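Local coordinates for protein O-phospho-L-seryl-tRNA:Cys-tRNA synthase (Methanocaldococcus jannaschii DSM 2661, PDB 5X6B) that probably converts O-phosphoseryl-tRNA(Cys) to cysteinyl-tRNA(Cys), using a covalently held pyridoxal phosphate cofactor, at residues G125-I128 with V129-I133; H201-G204 with E205-N208. All blocks are in the same frame, centred on the assembly; numbering follows the deposited sequence.

Interaction 1 (G125-I128 with V129-I133); sequences GKFI and VMHAI
Phe127 and His131, one turn apart on the alpha-helix 122-132, project side by side in the same direction. The helix follows strand 115-119 and packs on the mixed sheet, consistent with the large domain of a fold-type I pyridoxal phosphate enzyme. The two rings approach obliquely, with centroids 5.4 Å apart and planes inclined by 41°. Both carry CG anti to the backbone N (chi1 176° for Phe127 and -173° for His131), and these matched torsions make the rings neighbours; one face of the phenyl also receives His131 CB. Beneath them the i to i+4 bonding is uneven from residue to residue. Met130 N reaches Lys126 O at 2.9 Å, nearly in line with the carbonyl, whereas the bond from Val129 N to Gly125 O is weak. Just before the helix ends, His131 N divides itself weakly between Phe127 O and Ile128 O, and Ala132 N closes the turn on Ile128 O at 2.9 Å. Farther out, Glu289 takes His131 ND1, while Ser150 and Thr149 hold the ammonium of Lys126. Arg156 of the same chain makes a cation-pi contact with Phe127, and Arg156 of the second subunit packs on Phe127, Ile128 and His131, so this helical surface belongs partly to a subunit interface. Val129 leans on Leu227 of strand 226-229. Between the paired rings, the closest atoms are Phe127 CZ and His131 CD2, at 3.9 Å.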
ATOM      1  N   GLY B 125      -7.023  13.160   9.375  1.00 53.65           N
ATOM      2  CA  GLY B 125      -6.757  14.517   8.936  1.00 56.23           C
ATOM      3  C   GLY B 125      -7.658  15.519   9.635  1.00 57.90           C
ATOM      4  O   GLY B 125      -7.223  16.611  10.003  1.00 50.22           O
ATOM      5  N   LYS B 126      -8.919  15.143   9.820  1.00 47.24           N
ATOM      6  CA  LYS B 126      -9.872  15.990  10.519  1.00 62.19           C
ATOM      7  C   LYS B 126      -9.491  16.105  11.982  1.00 64.92           C
ATOM      8  O   LYS B 126      -9.414  17.203  12.533  1.00 55.76           O
ATOM      9  CB  LYS B 126     -11.293  15.436  10.412  1.00 58.44           C
ATOM     10  CG  LYS B 126     -11.875  15.381   9.016  1.00 56.51           C
ATOM     11  CD  LYS B 126     -13.201  14.651   9.073  1.00 57.43           C
ATOM     12  CE  LYS B 126     -13.790  14.432   7.708  1.00 48.97           C
ATOM     13  NZ  LYS B 126     -15.030  13.614   7.814  1.00 61.14           N
ATOM     14  N   PHE B 127      -9.268  14.951  12.605  1.00 61.12           N
ATOM     15  CA  PHE B 127      -8.916  14.902  14.013  1.00 55.23           C
ATOM     16  C   PHE B 127      -7.668  15.720  14.299  1.00 60.40           C
ATOM     17  O   PHE B 127      -7.589  16.399  15.321  1.00 64.84           O
ATOM     18  CB  PHE B 127      -8.706  13.465  14.478  1.00 50.32           C
ATOM     19  CG  PHE B 127      -8.242  13.365  15.900  1.00 68.28           C
ATOM     20  CD1 PHE B 127      -9.080  13.743  16.941  1.00 67.99           C
ATOM     21  CD2 PHE B 127      -6.972  12.907  16.199  1.00 62.22           C
ATOM     22  CE1 PHE B 127      -8.658  13.663  18.255  1.00 64.85           C
ATOM     23  CE2 PHE B 127      -6.543  12.821  17.507  1.00 66.69           C
ATOM     24  CZ  PHE B 127      -7.389  13.201  18.539  1.00 75.48           C
ATOM     25  N   ILE B 128      -6.704  15.664  13.386  1.00 57.70           N
ATOM     26  CA  ILE B 128      -5.455  16.399  13.546  1.00 61.26           C
ATOM     27  C   ILE B 128      -5.684  17.902  13.636  1.00 59.23           C
ATOM     28  O   ILE B 128      -5.182  18.548  14.555  1.00 73.01           O
ATOM     29  CB  ILE B 128      -4.476  16.103  12.395  1.00 59.26           C
ATOM     30  CG1 ILE B 128      -3.818  14.741  12.611  1.00 59.31           C
ATOM     31  CG2 ILE B 128      -3.399  17.170  12.319  1.00 60.53           C
ATOM     32  CD1 ILE B 128      -3.035  14.257  11.430  1.00 58.13           C
ATOM     33  N   VAL B 129      -6.447  18.460  12.700  1.00 58.24           N
ATOM     34  CA  VAL B 129      -6.684  19.901  12.718  1.00 76.20           C
ATOM     35  C   VAL B 129      -7.615  20.284  13.873  1.00 68.43           C
ATOM     36  O   VAL B 129      -7.478  21.358  14.449  1.00 55.46           O
ATOM     37  CB  VAL B 129      -7.268  20.418  11.376  1.00 73.10           C
ATOM     38  CG1 VAL B 129      -6.294  20.159  10.241  1.00 54.09           C
ATOM     39  CG2 VAL B 129      -8.618  19.791  11.080  1.00 70.78           C
ATOM     40  N   MET B 130      -8.541  19.396  14.222  1.00 59.23           N
ATOM     41  CA  MET B 130      -9.430  19.633  15.350  1.00 59.03           C
ATOM     42  C   MET B 130      -8.650  19.627  16.657  1.00 78.52           C
ATOM     43  O   MET B 130      -9.060  20.240  17.643  1.00 74.04           O
ATOM     44  CB  MET B 130     -10.533  18.576  15.408  1.00 46.56           C
ATOM     45  CG  MET B 130     -11.652  18.767  14.410  1.00 44.74           C
ATOM     46  SD  MET B 130     -12.921  17.508  14.646  1.00 58.17           S
ATOM     47  CE  MET B 130     -14.030  17.881  13.286  1.00 55.37           C
ATOM     48  N   HIS B 131      -7.520  18.928  16.653  1.00 70.85           N
ATOM     49  CA  HIS B 131      -6.740  18.727  17.865  1.00 64.39           C
ATOM     50  C   HIS B 131      -5.640  19.772  18.007  1.00 69.24           C
ATOM     51  O   HIS B 131      -5.236  20.109  19.121  1.00 86.63           O
ATOM     52  CB  HIS B 131      -6.140  17.320  17.868  1.00 67.36           C
ATOM     53  CG  HIS B 131      -5.458  16.952  19.148  1.00 69.34           C
ATOM     54  ND1 HIS B 131      -4.113  17.166  19.359  1.00 66.84           N
ATOM     55  CD2 HIS B 131      -5.933  16.380  20.277  1.00 49.47           C
ATOM     56  CE1 HIS B 131      -3.790  16.746  20.570  1.00 62.29           C
ATOM     57  NE2 HIS B 131      -4.877  16.265  21.149  1.00 63.43           N
ATOM     58  N   ALA B 132      -5.167  20.293  16.879  1.00 71.55           N
ATOM     59  CA  ALA B 132      -4.017  21.191  16.876  1.00 75.26           C
ATOM     60  C   ALA B 132      -4.376  22.647  16.582  1.00 80.02           C
ATOM     61  O   ALA B 132      -3.539  23.538  16.735  1.00 81.71           O
ATOM     62  CB  ALA B 132      -2.989  20.705  15.872  1.00 62.61           C
ATOM     63  N   ILE B 133      -5.609  22.891  16.149  1.00 77.92           N
ATOM     64  CA  ILE B 133      -6.034  24.248  15.810  1.00 76.37           C
ATOM     65  C   ILE B 133      -7.074  24.741  16.803  1.00 65.40           C
ATOM     66  O   ILE B 133      -6.928  25.808  17.392  1.00 69.24           O
ATOM     67  CB  ILE B 133      -6.608  24.326  14.379  1.00 74.33           C
ATOM     68  CG1 ILE B 133      -5.619  23.720  13.380  1.00 65.34           C
ATOM     69  CG2 ILE B 133      -6.948  25.761  14.009  1.00 65.41           C
ATOM     70  CD1 ILE B 133      -4.245  24.358  13.414  1.00 70.39           C
TER

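Interaction 2 (H201-G204 with E205-N208); sequences HVDG and EYGN
Asp203 OD2 sits at the edge of the Tyr206 ring, 3.3 Å from Tyr206 CD2, and Glu205 CG lies over one face of that ring, 3.7 Å above its plane and displaced toward the rim. Tyr173 also stacks with this ring. The Asp203 carboxylate, turned 39° from the ring plane, gathers the backbone of a tight reversal. Its OD1 accepts Asn208 N at 2.8 Å on the syn side, 25° out of the carboxylate plane, while OD2 is met by Tyr206 N at 2.9 Å from well above that plane. With CG set between the backbone N and the carbonyl carbon (chi1 59°), the group folds over the turn, and two backbone bonds fix its rotation. A weak bond from Gly207 N to Asp203 O adds a third link, and Gly207 takes a positive phi, which favours glycine. Val202 closes the mouth of the loop: its CA-H points at Asn208 O, 3.3 Å from Val202 CA, and CG1 rests on Gly207 CA. Outside the turn, Glu205 forms a salt bridge with Lys350, and the Asn208 amide is held by Thr172 O and Ile341 N. The loop follows strand 194-200 of the mixed sheet and precedes helix 212-221; Lys350 on strand 349-352 and Lys391 on strand 389-392, which binds Gly204 O, join it to the small antiparallel sheet.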
ATOM      1  N   HIS B 201     -17.478  18.429   1.170  1.00 55.83           N
ATOM      2  CA  HIS B 201     -17.504  18.876  -0.226  1.00 59.50           C
ATOM      3  C   HIS B 201     -18.478  18.068  -1.078  1.00 62.46           C
ATOM      4  O   HIS B 201     -19.216  18.628  -1.888  1.00 62.25           O
ATOM      5  CB  HIS B 201     -16.108  18.805  -0.833  1.00 52.93           C
ATOM      6  CG  HIS B 201     -15.938  19.657  -2.048  1.00 55.74           C
ATOM      7  ND1 HIS B 201     -14.776  19.676  -2.788  1.00 59.38           N
ATOM      8  CD2 HIS B 201     -16.783  20.526  -2.652  1.00 60.54           C
ATOM      9  CE1 HIS B 201     -14.912  20.517  -3.799  1.00 58.22           C
ATOM     10  NE2 HIS B 201     -16.121  21.047  -3.738  1.00 73.90           N
ATOM     11  N   VAL B 202     -18.462  16.752  -0.892  1.00 54.91           N
ATOM     12  CA  VAL B 202     -19.511  15.878  -1.397  1.00 53.13           C
ATOM     13  C   VAL B 202     -19.900  14.918  -0.275  1.00 56.74           C
ATOM     14  O   VAL B 202     -19.062  14.168   0.229  1.00 52.71           O
ATOM     15  CB  VAL B 202     -19.070  15.087  -2.661  1.00 52.56           C
ATOM     16  CG1 VAL B 202     -19.996  13.907  -2.911  1.00 44.14           C
ATOM     17  CG2 VAL B 202     -19.044  15.989  -3.879  1.00 56.17           C
ATOM     18  N   ASP B 203     -21.162  14.959   0.139  1.00 44.38           N
ATOM     19  CA  ASP B 203     -21.627  14.051   1.179  1.00 56.59           C
ATOM     20  C   ASP B 203     -21.682  12.627   0.655  1.00 51.34           C
ATOM     21  O   ASP B 203     -21.768  12.407  -0.554  1.00 51.88           O
ATOM     22  CB  ASP B 203     -23.002  14.451   1.705  1.00 42.87           C
ATOM     23  CG  ASP B 203     -24.051  14.478   0.619  1.00 59.67           C
ATOM     24  OD1 ASP B 203     -23.834  15.157  -0.413  1.00 46.04           O
ATOM     25  OD2 ASP B 203     -25.076  13.784   0.785  1.00 60.01           O
ATOM     26  N   GLY B 204     -21.657  11.668   1.575  1.00 49.54           N
ATOM     27  CA  GLY B 204     -21.624  10.263   1.222  1.00 46.27           C
ATOM     28  C   GLY B 204     -22.972   9.579   1.285  1.00 51.59           C
ATOM     29  O   GLY B 204     -23.054   8.353   1.237  1.00 65.36           O
ATOM     30  N   GLU B 205     -24.035  10.365   1.391  1.00 57.62           N
ATOM     31  CA  GLU B 205     -25.377   9.793   1.403  1.00 61.83           C
ATOM     32  C   GLU B 205     -26.123  10.118   0.114  1.00 59.96           C
ATOM     33  O   GLU B 205     -26.934   9.327  -0.360  1.00 65.14           O
ATOM     34  CB  GLU B 205     -26.172  10.294   2.611  1.00 66.62           C
ATOM     35  CG  GLU B 205     -27.518   9.603   2.803  1.00 60.44           C
ATOM     36  CD  GLU B 205     -27.384   8.123   3.127  1.00 70.56           C
ATOM     37  OE1 GLU B 205     -26.305   7.700   3.593  1.00 82.12           O
ATOM     38  OE2 GLU B 205     -28.364   7.382   2.914  1.00 77.62           O
ATOM     39  N   TYR B 206     -25.836  11.281  -0.458  1.00 54.87           N
ATOM     40  CA  TYR B 206     -26.559  11.732  -1.636  1.00 59.64           C
ATOM     41  C   TYR B 206     -25.610  12.080  -2.773  1.00 54.35           C
ATOM     42  O   TYR B 206     -26.001  12.079  -3.937  1.00 58.33           O
ATOM     43  CB  TYR B 206     -27.444  12.936  -1.286  1.00 67.69           C
ATOM     44  CG  TYR B 206     -28.460  12.631  -0.204  1.00 65.00           C
ATOM     45  CD1 TYR B 206     -29.584  11.866  -0.483  1.00 64.93           C
ATOM     46  CD2 TYR B 206     -28.291  13.098   1.096  1.00 56.95           C
ATOM     47  CE1 TYR B 206     -30.511  11.572   0.494  1.00 59.81           C
ATOM     48  CE2 TYR B 206     -29.218  12.808   2.085  1.00 56.54           C
ATOM     49  CZ  TYR B 206     -30.326  12.046   1.774  1.00 60.68           C
ATOM     50  OH  TYR B 206     -31.258  11.745   2.740  1.00 56.13           O
ATOM     51  N   GLY B 207     -24.361  12.368  -2.432  1.00 51.54           N
ATOM     52  CA  GLY B 207     -23.368  12.694  -3.437  1.00 51.35           C
ATOM     53  C   GLY B 207     -23.600  14.058  -4.054  1.00 56.87           C
ATOM     54  O   GLY B 207     -23.398  14.249  -5.253  1.00 53.68           O
ATOM     55  N   ASN B 208     -24.037  15.005  -3.231  1.00 57.13           N
ATOM     56  CA  ASN B 208     -24.232  16.381  -3.673  1.00 48.53           C
ATOM     57  C   ASN B 208     -22.946  17.188  -3.598  1.00 45.85           C
ATOM     58  O   ASN B 208     -22.303  17.251  -2.553  1.00 61.78           O
ATOM     59  CB  ASN B 208     -25.310  17.071  -2.838  1.00 43.44           C
ATOM     60  CG  ASN B 208     -26.689  16.514  -3.089  1.00 53.27           C
ATOM     61  OD1 ASN B 208     -26.980  16.013  -4.177  1.00 65.14           O
ATOM     62  ND2 ASN B 208     -27.553  16.598  -2.082  1.00 48.71           N
TER

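In the fold
After the N-terminal helices, the chain passes strand 115-119, an outer strand of the seven-stranded mixed sheet, and enters helix 122-132, where interaction 1 closes successive helical turns. It then runs through strand 139-143, helix 148-156 and strand 160-166 before strand 194-200 leads into interaction 2, a single short reversal ahead of helix 212-221. The two are local and in series: neither nests within nor crosses the other. The centres of interactions 1 and 2 lie about 22 Å apart. Strand 226-229 relates them, for Lys126 touches Asn229, whose backbone bonds to His201. One side of interaction 1 meets the second subunit, whereas 201-208 turns toward the three-stranded sheet.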